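Local coordinates for protein HTPA Reductase (Selaginella moellendorffii, PDB 5U5N) that probably catalyses the NAD(P)H-dependent reduction of 4-hydroxy-tetrahydrodipicolinate to tetrahydrodipicolinate in the diaminopimelate route to lysine, working as a dimer, at residues K66-I69 and T70-N74; A90-Y93 and C94-L98; V134-V137 and A138-I142; G206-E209 and Q210-N213. All blocks are in the same frame, centred on the assembly; numbering follows the deposited sequence.

Contact 1. Residues K66-I69 and T70-N74; sequences KEVI and TEYPN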
loop_
_atom_site.group_PDB
_atom_site.type_symbol
_atom_site.label_atom_id
_atom_site.label_comp_id
_atom_site.label_asym_id
_atom_site.label_seq_id
_atom_site.Cartn_x
_atom_site.Cartn_y
_atom_site.Cartn_z
ATOM N N LYS A 66 -23.509 -21.003 32.158
ATOM C CA LYS A 66 -23.050 -21.561 33.431
ATOM C C LYS A 66 -22.253 -22.847 33.218
ATOM O O LYS A 66 -21.303 -23.137 33.941
ATOM C CB LYS A 66 -24.246 -21.883 34.358
ATOM C CG LYS A 66 -23.862 -22.352 35.767
ATOM C CD LYS A 66 -23.000 -21.365 36.552
ATOM C CE LYS A 66 -23.606 -19.959 36.642
ATOM N NZ LYS A 66 -22.862 -19.111 37.599
ATOM N N GLU A 67 -22.694 -23.635 32.253
ATOM C CA GLU A 67 -22.031 -24.878 31.911
ATOM C C GLU A 67 -20.691 -24.598 31.227
ATOM O O GLU A 67 -19.681 -25.227 31.562
ATOM C CB GLU A 67 -22.938 -25.704 30.998
ATOM C CG GLU A 67 -22.532 -27.167 30.937
ATOM C CD GLU A 67 -23.381 -27.995 29.980
ATOM O OE1 GLU A 67 -22.768 -28.884 29.322
ATOM O OE2 GLU A 67 -24.635 -27.783 29.887
ATOM N N VAL A 68 -20.680 -23.647 30.293
ATOM C CA VAL A 68 -19.425 -23.267 29.612
ATOM C C VAL A 68 -18.452 -22.676 30.609
ATOM O O VAL A 68 -17.301 -23.070 30.642
ATOM C CB VAL A 68 -19.651 -22.272 28.459
ATOM C CG1 VAL A 68 -18.344 -21.747 27.920
ATOM C CG2 VAL A 68 -20.424 -22.909 27.326
ATOM N N ILE A 69 -18.914 -21.730 31.417
ATOM C CA ILE A 69 -18.057 -21.073 32.386
ATOM C C ILE A 69 -17.450 -22.037 33.425
ATOM O O ILE A 69 -16.283 -21.885 33.755
ATOM C CB ILE A 69 -18.755 -19.840 33.009
ATOM C CG1 ILE A 69 -18.652 -18.640 32.066
ATOM C CG2 ILE A 69 -18.184 -19.452 34.357
ATOM C CD1 ILE A 69 -17.290 -17.928 32.055
ATOM N N THR A 70 -18.190 -23.026 33.935
ATOM C CA THR A 70 -17.592 -23.943 34.931
ATOM C C THR A 70 -16.497 -24.877 34.314
ATOM O O THR A 70 -15.513 -25.174 34.989
ATOM C CB THR A 70 -18.630 -24.699 35.825
ATOM O OG1 THR A 70 -19.482 -25.501 35.019
ATOM C CG2 THR A 70 -19.496 -23.701 36.658
ATOM N N GLU A 71 -16.635 -25.295 33.050
ATOM C CA GLU A 71 -15.590 -26.122 32.412
ATOM C C GLU A 71 -14.510 -25.290 31.698
ATOM O O GLU A 71 -13.384 -25.721 31.625
ATOM C CB GLU A 71 -16.185 -27.191 31.460
ATOM C CG GLU A 71 -16.875 -28.362 32.192
ATOM C CD GLU A 71 -16.827 -29.728 31.459
ATOM O OE1 GLU A 71 -16.001 -29.894 30.516
ATOM O OE2 GLU A 71 -17.618 -30.633 31.846
ATOM N N TYR A 72 -14.864 -24.121 31.175
ATOM C CA TYR A 72 -13.949 -23.267 30.386
ATOM C C TYR A 72 -14.012 -21.819 30.884
ATOM O O TYR A 72 -14.561 -20.936 30.197
ATOM C CB TYR A 72 -14.355 -23.309 28.929
ATOM C CG TYR A 72 -14.476 -24.685 28.362
ATOM C CD1 TYR A 72 -13.365 -25.361 27.880
ATOM C CD2 TYR A 72 -15.699 -25.321 28.301
ATOM C CE1 TYR A 72 -13.472 -26.654 27.387
ATOM C CE2 TYR A 72 -15.830 -26.575 27.758
ATOM C CZ TYR A 72 -14.712 -27.248 27.316
ATOM O OH TYR A 72 -14.865 -28.500 26.771
ATOM N N PRO A 73 -13.468 -21.571 32.093
ATOM C CA PRO A 73 -13.546 -20.221 32.668
ATOM C C PRO A 73 -12.949 -19.117 31.776
ATOM O O PRO A 73 -13.409 -17.998 31.829
ATOM C CB PRO A 73 -12.728 -20.329 33.964
ATOM C CG PRO A 73 -12.579 -21.775 34.239
ATOM C CD PRO A 73 -12.684 -22.492 32.934
ATOM N N ASN A 74 -11.946 -19.445 30.968
ATOM C CA ASN A 74 -11.263 -18.455 30.143
ATOM C C ASN A 74 -11.867 -18.284 28.769
ATOM O O ASN A 74 -11.233 -17.665 27.897
ATOM C CB ASN A 74 -9.792 -18.829 30.012
ATOM C CG ASN A 74 -9.138 -19.002 31.347
ATOM O OD1 ASN A 74 -9.363 -18.212 32.279
ATOM N ND2 ASN A 74 -8.344 -20.067 31.473
#

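Contact 2. Residues A90-Y93 and C94-L98; sequences AEFY and CKQGL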
loop_
_atom_site.group_PDB
_atom_site.type_symbol
_atom_site.label_atom_id
_atom_site.label_comp_id
_atom_site.label_asym_id
_atom_site.label_seq_id
_atom_site.Cartn_x
_atom_site.Cartn_y
_atom_site.Cartn_z
ATOM N N ALA A 90 -24.832 -8.797 22.771
ATOM C CA ALA A 90 -23.767 -7.988 23.379
ATOM C C ALA A 90 -24.077 -7.619 24.818
ATOM O O ALA A 90 -23.205 -7.710 25.683
ATOM C CB ALA A 90 -23.501 -6.733 22.574
ATOM N N GLU A 91 -25.312 -7.199 25.088
ATOM C CA GLU A 91 -25.687 -6.898 26.460
ATOM C C GLU A 91 -25.624 -8.130 27.322
ATOM O O GLU A 91 -25.204 -8.057 28.467
ATOM C CB GLU A 91 -27.042 -6.256 26.523
ATOM C CG GLU A 91 -27.000 -4.847 26.001
ATOM C CD GLU A 91 -28.372 -4.368 25.558
ATOM O OE1 GLU A 91 -29.350 -4.492 26.336
ATOM O OE2 GLU A 91 -28.479 -3.838 24.420
ATOM N N PHE A 92 -25.990 -9.273 26.758
ATOM C CA PHE A 92 -25.897 -10.513 27.488
ATOM C C PHE A 92 -24.430 -10.832 27.825
ATOM O O PHE A 92 -24.115 -11.111 28.976
ATOM C CB PHE A 92 -26.547 -11.643 26.716
ATOM C CG PHE A 92 -26.489 -12.941 27.427
ATOM C CD1 PHE A 92 -27.249 -13.146 28.571
ATOM C CD2 PHE A 92 -25.653 -13.958 26.987
ATOM C CE1 PHE A 92 -27.193 -14.333 29.257
ATOM C CE2 PHE A 92 -25.610 -15.163 27.686
ATOM C CZ PHE A 92 -26.387 -15.347 28.818
ATOM N N TYR A 93 -23.532 -10.749 26.846
ATOM C CA TYR A 93 -22.116 -11.030 27.106
ATOM C C TYR A 93 -21.537 -10.106 28.156
ATOM O O TYR A 93 -20.844 -10.573 29.061
ATOM C CB TYR A 93 -21.264 -10.968 25.824
ATOM C CG TYR A 93 -21.741 -11.881 24.715
ATOM C CD1 TYR A 93 -22.328 -13.136 24.990
ATOM C CD2 TYR A 93 -21.631 -11.486 23.391
ATOM C CE1 TYR A 93 -22.764 -13.964 23.971
ATOM C CE2 TYR A 93 -22.068 -12.300 22.366
ATOM C CZ TYR A 93 -22.627 -13.537 22.658
ATOM O OH TYR A 93 -23.048 -14.329 21.615
ATOM N N CYS A 94 -21.837 -8.808 28.056
ATOM C CA CYS A 94 -21.290 -7.829 29.009
ATOM C C CYS A 94 -21.821 -7.997 30.440
ATOM O O CYS A 94 -21.064 -7.840 31.392
ATOM C CB CYS A 94 -21.544 -6.402 28.529
ATOM S SG CYS A 94 -20.657 -5.954 27.043
ATOM N N LYS A 95 -23.107 -8.321 30.588
ATOM C CA LYS A 95 -23.693 -8.587 31.905
ATOM C C LYS A 95 -23.007 -9.773 32.603
ATOM O O LYS A 95 -22.707 -9.702 33.781
ATOM C CB LYS A 95 -25.199 -8.834 31.788
ATOM C CG LYS A 95 -25.780 -9.398 33.061
ATOM C CD LYS A 95 -27.295 -9.472 33.082
ATOM C CE LYS A 95 -27.733 -10.191 34.339
ATOM N NZ LYS A 95 -29.171 -9.942 34.593
ATOM N N GLN A 96 -22.756 -10.833 31.843
ATOM C CA GLN A 96 -22.089 -12.071 32.309
ATOM C C GLN A 96 -20.548 -11.997 32.399
ATOM O O GLN A 96 -19.905 -12.982 32.764
ATOM C CB GLN A 96 -22.437 -13.248 31.362
ATOM C CG GLN A 96 -23.926 -13.535 31.144
ATOM C CD GLN A 96 -24.588 -14.296 32.280
ATOM O OE1 GLN A 96 -23.933 -15.019 33.022
ATOM N NE2 GLN A 96 -25.894 -14.107 32.431
ATOM N N GLY A 97 -19.946 -10.868 32.030
ATOM C CA GLY A 97 -18.499 -10.746 31.997
ATOM C C GLY A 97 -17.815 -11.632 30.965
ATOM O O GLY A 97 -16.674 -12.004 31.165
ATOM N N LEU A 98 -18.499 -12.000 29.881
ATOM C CA LEU A 98 -17.897 -12.890 28.901
ATOM C C LEU A 98 -17.153 -12.033 27.846
ATOM O O LEU A 98 -17.782 -11.209 27.154
ATOM C CB LEU A 98 -18.935 -13.742 28.192
ATOM C CG LEU A 98 -19.525 -14.924 28.969
ATOM C CD1 LEU A 98 -20.695 -15.491 28.164
ATOM C CD2 LEU A 98 -18.466 -15.998 29.268
#

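Contact 3. Residues V134-V137 and A138-I142; sequences VAFV and AAMEI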
loop_
_atom_site.group_PDB
_atom_site.type_symbol
_atom_site.label_atom_id
_atom_site.label_comp_id
_atom_site.label_asym_id
_atom_site.label_seq_id
_atom_site.Cartn_x
_atom_site.Cartn_y
_atom_site.Cartn_z
ATOM N N VAL A 134 -8.368 -5.082 5.714
ATOM C CA VAL A 134 -8.320 -3.955 6.650
ATOM C C VAL A 134 -6.931 -3.260 6.606
ATOM O O VAL A 134 -6.858 -2.016 6.663
ATOM C CB VAL A 134 -8.633 -4.377 8.101
ATOM C CG1 VAL A 134 -8.363 -3.247 9.091
ATOM C CG2 VAL A 134 -10.075 -4.850 8.216
ATOM N N ALA A 135 -5.859 -4.056 6.552
ATOM C CA ALA A 135 -4.493 -3.501 6.532
ATOM C C ALA A 135 -4.222 -2.648 5.303
ATOM O O ALA A 135 -3.550 -1.591 5.418
ATOM C CB ALA A 135 -3.443 -4.612 6.628
ATOM N N PHE A 136 -4.696 -3.118 4.145
ATOM C CA PHE A 136 -4.545 -2.398 2.884
ATOM C C PHE A 136 -5.299 -1.079 2.913
ATOM O O PHE A 136 -4.765 -0.041 2.511
ATOM C CB PHE A 136 -5.060 -3.228 1.701
ATOM C CG PHE A 136 -5.213 -2.439 0.444
ATOM C CD1 PHE A 136 -4.061 -1.902 -0.169
ATOM C CD2 PHE A 136 -6.467 -2.199 -0.131
ATOM C CE1 PHE A 136 -4.156 -1.146 -1.333
ATOM C CE2 PHE A 136 -6.561 -1.458 -1.318
ATOM C CZ PHE A 136 -5.400 -0.918 -1.911
ATOM N N VAL A 137 -6.544 -1.136 3.390
ATOM C CA VAL A 137 -7.386 0.046 3.513
ATOM C C VAL A 137 -6.691 1.082 4.375
ATOM O O VAL A 137 -6.646 2.270 4.012
ATOM C CB VAL A 137 -8.789 -0.295 4.074
ATOM C CG1 VAL A 137 -9.548 0.955 4.530
ATOM C CG2 VAL A 137 -9.588 -1.009 3.006
ATOM N N ALA A 138 -6.124 0.639 5.482
ATOM C CA ALA A 138 -5.644 1.576 6.475
ATOM C C ALA A 138 -4.289 2.159 6.090
ATOM O O ALA A 138 -3.940 3.294 6.521
ATOM C CB ALA A 138 -5.570 0.929 7.832
ATOM N N ALA A 139 -3.550 1.387 5.282
ATOM C CA ALA A 139 -2.286 1.841 4.713
ATOM C C ALA A 139 -2.566 2.959 3.751
ATOM O O ALA A 139 -1.978 4.043 3.891
ATOM C CB ALA A 139 -1.587 0.709 3.977
ATOM N N MET A 140 -3.451 2.686 2.777
ATOM C CA MET A 140 -3.818 3.671 1.779
ATOM C C MET A 140 -4.220 4.973 2.428
ATOM O O MET A 140 -3.845 6.006 1.923
ATOM C CB MET A 140 -4.956 3.203 0.883
ATOM C CG MET A 140 -4.642 2.129 -0.099
ATOM S SD MET A 140 -3.318 2.493 -1.238
ATOM C CE MET A 140 -3.945 3.966 -2.041
ATOM N N GLU A 141 -4.944 4.932 3.544
ATOM C CA GLU A 141 -5.358 6.159 4.206
ATOM C C GLU A 141 -4.231 6.930 4.896
ATOM O O GLU A 141 -4.218 8.200 4.933
ATOM C CB GLU A 141 -6.468 5.853 5.226
ATOM C CG GLU A 141 -7.154 7.104 5.804
ATOM C CD GLU A 141 -7.218 7.061 7.326
ATOM O OE1 GLU A 141 -6.105 6.853 7.917
ATOM O OE2 GLU A 141 -8.337 7.227 7.930
ATOM N N ILE A 142 -3.317 6.173 5.488
ATOM C CA ILE A 142 -2.150 6.795 6.098
ATOM C C ILE A 142 -1.332 7.471 4.989
ATOM O O ILE A 142 -1.004 8.673 5.085
ATOM C CB ILE A 142 -1.296 5.791 6.867
ATOM C CG1 ILE A 142 -2.017 5.390 8.153
ATOM C CG2 ILE A 142 0.046 6.405 7.224
ATOM C CD1 ILE A 142 -1.512 4.080 8.714
#

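Contact 4. Residues G206-E209 and Q210-N213; sequences GVPE and QHLN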
loop_
_atom_site.group_PDB
_atom_site.type_symbol
_atom_site.label_atom_id
_atom_site.label_comp_id
_atom_site.label_asym_id
_atom_site.label_seq_id
_atom_site.Cartn_x
_atom_site.Cartn_y
_atom_site.Cartn_z
ATOM N N GLY A 206 -12.124 -12.387 -13.203
ATOM C CA GLY A 206 -11.450 -13.617 -12.787
ATOM C C GLY A 206 -12.123 -14.387 -11.652
ATOM O O GLY A 206 -11.487 -15.245 -11.042
ATOM N N VAL A 207 -13.398 -14.109 -11.375
ATOM C CA VAL A 207 -14.082 -14.751 -10.264
ATOM C C VAL A 207 -14.310 -16.208 -10.644
ATOM O O VAL A 207 -14.823 -16.455 -11.735
ATOM C CB VAL A 207 -15.428 -14.077 -9.929
ATOM C CG1 VAL A 207 -16.180 -14.856 -8.819
ATOM C CG2 VAL A 207 -15.220 -12.631 -9.497
ATOM N N PRO A 208 -13.887 -17.173 -9.789
ATOM C CA PRO A 208 -14.164 -18.585 -10.107
ATOM C C PRO A 208 -15.647 -18.915 -10.065
ATOM O O PRO A 208 -16.376 -18.343 -9.239
ATOM C CB PRO A 208 -13.439 -19.360 -8.994
ATOM C CG PRO A 208 -12.398 -18.429 -8.501
ATOM C CD PRO A 208 -12.995 -17.054 -8.623
ATOM N N GLU A 209 -16.060 -19.856 -10.917
ATOM C CA GLU A 209 -17.473 -20.161 -11.129
ATOM C C GLU A 209 -18.156 -20.572 -9.824
ATOM O O GLU A 209 -19.287 -20.181 -9.586
ATOM C CB GLU A 209 -17.583 -21.250 -12.197
ATOM C CG GLU A 209 -18.978 -21.674 -12.635
ATOM C CD GLU A 209 -18.921 -22.805 -13.676
ATOM O OE1 GLU A 209 -17.802 -23.283 -14.009
ATOM O OE2 GLU A 209 -19.990 -23.240 -14.181
ATOM N N GLN A 210 -17.453 -21.318 -8.970
ATOM C CA GLN A 210 -18.025 -21.756 -7.685
ATOM C C GLN A 210 -18.258 -20.604 -6.686
ATOM O O GLN A 210 -19.063 -20.747 -5.763
ATOM C CB GLN A 210 -17.148 -22.855 -7.050
ATOM C CG GLN A 210 -15.875 -22.367 -6.384
ATOM C CD GLN A 210 -14.696 -23.309 -6.520
ATOM O OE1 GLN A 210 -14.638 -24.342 -5.840
ATOM N NE2 GLN A 210 -13.737 -22.941 -7.403
ATOM N N HIS A 211 -17.570 -19.470 -6.881
ATOM C CA HIS A 211 -17.670 -18.347 -5.952
ATOM C C HIS A 211 -18.515 -17.150 -6.422
ATOM O O HIS A 211 -18.450 -16.066 -5.816
ATOM C CB HIS A 211 -16.277 -17.902 -5.585
ATOM C CG HIS A 211 -15.499 -18.937 -4.842
ATOM N ND1 HIS A 211 -15.853 -19.364 -3.580
ATOM C CD2 HIS A 211 -14.359 -19.594 -5.162
ATOM C CE1 HIS A 211 -14.979 -20.266 -3.167
ATOM N NE2 HIS A 211 -14.063 -20.422 -4.110
ATOM N N LEU A 212 -19.326 -17.350 -7.466
ATOM C CA LEU A 212 -20.160 -16.263 -7.991
ATOM C C LEU A 212 -21.148 -15.655 -6.986
ATOM O O LEU A 212 -21.433 -14.451 -7.082
ATOM C CB LEU A 212 -20.887 -16.718 -9.250
ATOM C CG LEU A 212 -19.936 -16.917 -10.447
ATOM C CD1 LEU A 212 -20.608 -17.685 -11.569
ATOM C CD2 LEU A 212 -19.445 -15.594 -10.992
ATOM N N ASN A 213 -21.641 -16.431 -6.023
ATOM C CA ASN A 213 -22.584 -15.863 -4.998
ATOM C C ASN A 213 -21.955 -15.430 -3.683
ATOM O O ASN A 213 -22.629 -14.776 -2.906
ATOM C CB ASN A 213 -23.796 -16.782 -4.777
ATOM C CG ASN A 213 -24.596 -16.944 -6.054
ATOM O OD1 ASN A 213 -24.638 -18.021 -6.634
ATOM N ND2 ASN A 213 -25.169 -15.846 -6.545
#

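Contact 1. Residues K66-I69 and T70-N74
Lys-66 and Thr-70 meet one helical turn apart, and the carbonyl of Lys-66 takes two hydrogens from the same residue. Thr-70 N donates to Lys-66 O at 3.1 Å, coming from above the carbonyl plane, while Thr-70 OG1 reaches the same oxygen at 3.2 Å and lies in that plane. The torsion explains the second bond: OG1 sits between the backbone N and the carbonyl carbon (chi1 61°), which turns the hydroxyl back along the helix. A threonine suits an exposed helical site of this kind, because the backbone of its own helix can satisfy its polar branch. Its methyl CG2 lies 4.2 Å from CD of Lys-66, a loose touch alongside the lysine chain.

The next rung is slack, with Glu-71 N giving only a weak bond to Glu-67 O at 3.4 Å. The rung after it is short: Tyr-72 N donates to Val-68 O at 2.7 Å, nearly along the C=O axis. This is the C-terminal end of helix 61-71 in the NAD(P)-binding Rossmann domain, and Tyr-72 is the residue at which the chain leaves helical angles. Pro-73 follows, and having no N-H it leaves Ile-69 O without the next helical donor; instead its ring carbon CG packs 3.7 Å from that oxygen. Proline therefore fits just beyond a helix end. Of the side-chain charges, Glu-67 OE2 is paired with Arg-56. Buried Val-68 turns inward against Val-32 and Leu-34, and CG1 also approaches CB of Tyr-72, whose side chain leans on Val-32 and Pro-33.

Contact 2. Residues A90-Y93 and C94-L98
Phe-92 and Gln-96 form the side-chain contact on one flank of the helix end. Phe-92 swings its ring toward the C-terminus because CG stands anti to the backbone N (chi1 -180°), and Gln-96 folds back to meet it through a bend at chi2 (-78°). The CG methylene of Gln-96 consequently rests over one face of the ring, 4.0 Å from the centroid, a CH-pi contact offset toward the rim. The amide continues past the ring, with NE2 3.4 Å from Phe-92 CE1 and the two planes 41° apart. Glutamine suits this partly exposed site: its CG methylene serves the ring and its polar end continues beyond. Phe-92 also forms a cation-pi contact with Arg-61.

On another flank, Tyr-93 CD1 and Leu-98 CD1 approach to 4.3 Å, an apolar pair that also packs on Val-77. The tyrosine hydroxyl reaches beyond the pair to Asp-79 in a hydrogen bond. Cys-94, small enough for its buried place, packs against Val-115 and Ser-119 of helix 109-119.

Gly-97 has positive phi, a conformation that favours glycine. It lets the chain turn so that Leu-98 N donates to Tyr-93 O at 2.9 Å, while Gly-97 N makes a weak bond to Cys-94 O. Together these form a Schellman motif, ending helix 86-95 before strand 100-102 in a beta-alpha-beta unit of the Rossmann fold.

Contact 3. Residues V134-V137 and A138-I142
Val-134 opens a run of regular helical bonds, its O accepting from Ala-138 N at 3.0 Å, while CB of Ala-138 comes to 3.4 Å from the same oxygen. Ala-135 repeats the pattern with Ala-139, whose CB lies 3.3 Å from Ala-135 O. Alanines suit these positions because they keep the surface of the helix low where other elements pack close against it.

Phe-136 carries the main side-chain contact. Its O receives the nearly straight bond of Met-140 N (N-H...O angle 175°), and its ring runs alongside the methionine chain. The ring leans toward the C-terminus because CG lies anti to the backbone N (chi1 167°), while Met-140, bent at chi2 and chi3, lays its CG over one face, 3.9 Å from the centroid. Its sulfur lies obliquely to the ring, SD being 3.7 Å from Phe-136 CE1, a Met-aromatic contact. A flexible thioether can follow the ring in this buried place. Replacing the phenylalanine with an alanine would probably leave Met-140 without its aromatic support and free to turn into the gap. Val-137 carries the pattern on, its O taking the hydrogen of Glu-141 N at 3.2 Å.

Helix 131-146 is packed on several sides. Phe-136 meets the ring of His-235 on strand 229-238, Val-137 and Met-140 lie against helix 171-182, and Val-134 and Ala-138 lie against helix 269-274. Ala-135, Ala-138 and Ala-139 pack on Phe-147 and Met-143 of the second subunit, whose Ile-142 meets Ile-142 of this chain, so the helix is part of the dimer interface.

Contact 4. Residues G206-E209 and Q210-N213
Val-207 and Leu-212 make the apolar side of this turn, the two side chains crossing with CG1 of the valine 4.0 Å from CD2 of the leucine. Leu-212 fits further into the bend: its CG lies 3.4 Å from Glu-209 O, and it also touches Gln-201 and Met-202 of helix 198-203. Buried Val-207, beta-branched and compact, faces His-215 and Phe-217. With an alanine in place of Leu-212, CG1 of Val-207 would probably lose its mate, with a gap opening beside Met-202.

The backbone is drawn together where His-211 N donates to Pro-208 O at 2.9 Å, well above the carbonyl plane. His-211 O in turn accepts from His-215 ND1, tying the turn to the strand that follows. The ring of Pro-208, rigid at the entry to the turn, presents CB to the edge of the imidazole, 3.9 Å from His-211 CD2. The imidazole is placed there with CG anti to the carbonyl carbon (chi1 -64°), and it packs on Cys-238 as well.

The other side is looser and turned to solvent. Glu-209 extends its carboxylate outward, as suits a charged residue, while exposed Gln-210 bends at chi2 and brings NE2 only to 3.9 Å from Pro-208 CB. The arrangement is a type I beta turn, Pro-208 to His-211, in the loop joining helix 198-203 to strand 215-223 of the C-terminal domain's mixed sheet.

Along the chain the four contacts follow in numerical order, none enclosing another. Contacts 1 and 2 close the helices 61-71 and 86-95 of the N-terminal, nucleotide-binding domain; their centres are 14 Å apart and they touch directly, Ile-69 CD1 lying 3.6 Å from Leu-98 CD2. Contacts 3 and 4 belong to the C-terminal part of the enzyme, their centres 26 Å apart, one in helix 131-146 at the dimer interface and the other in a surface loop leading into the mixed sheet. Contacts 1 and 4 are the most distant pair, with centres 41 Å apart. The four contacts thus sample both halves of the subunit, with the NAD carried mainly by the N-terminal one.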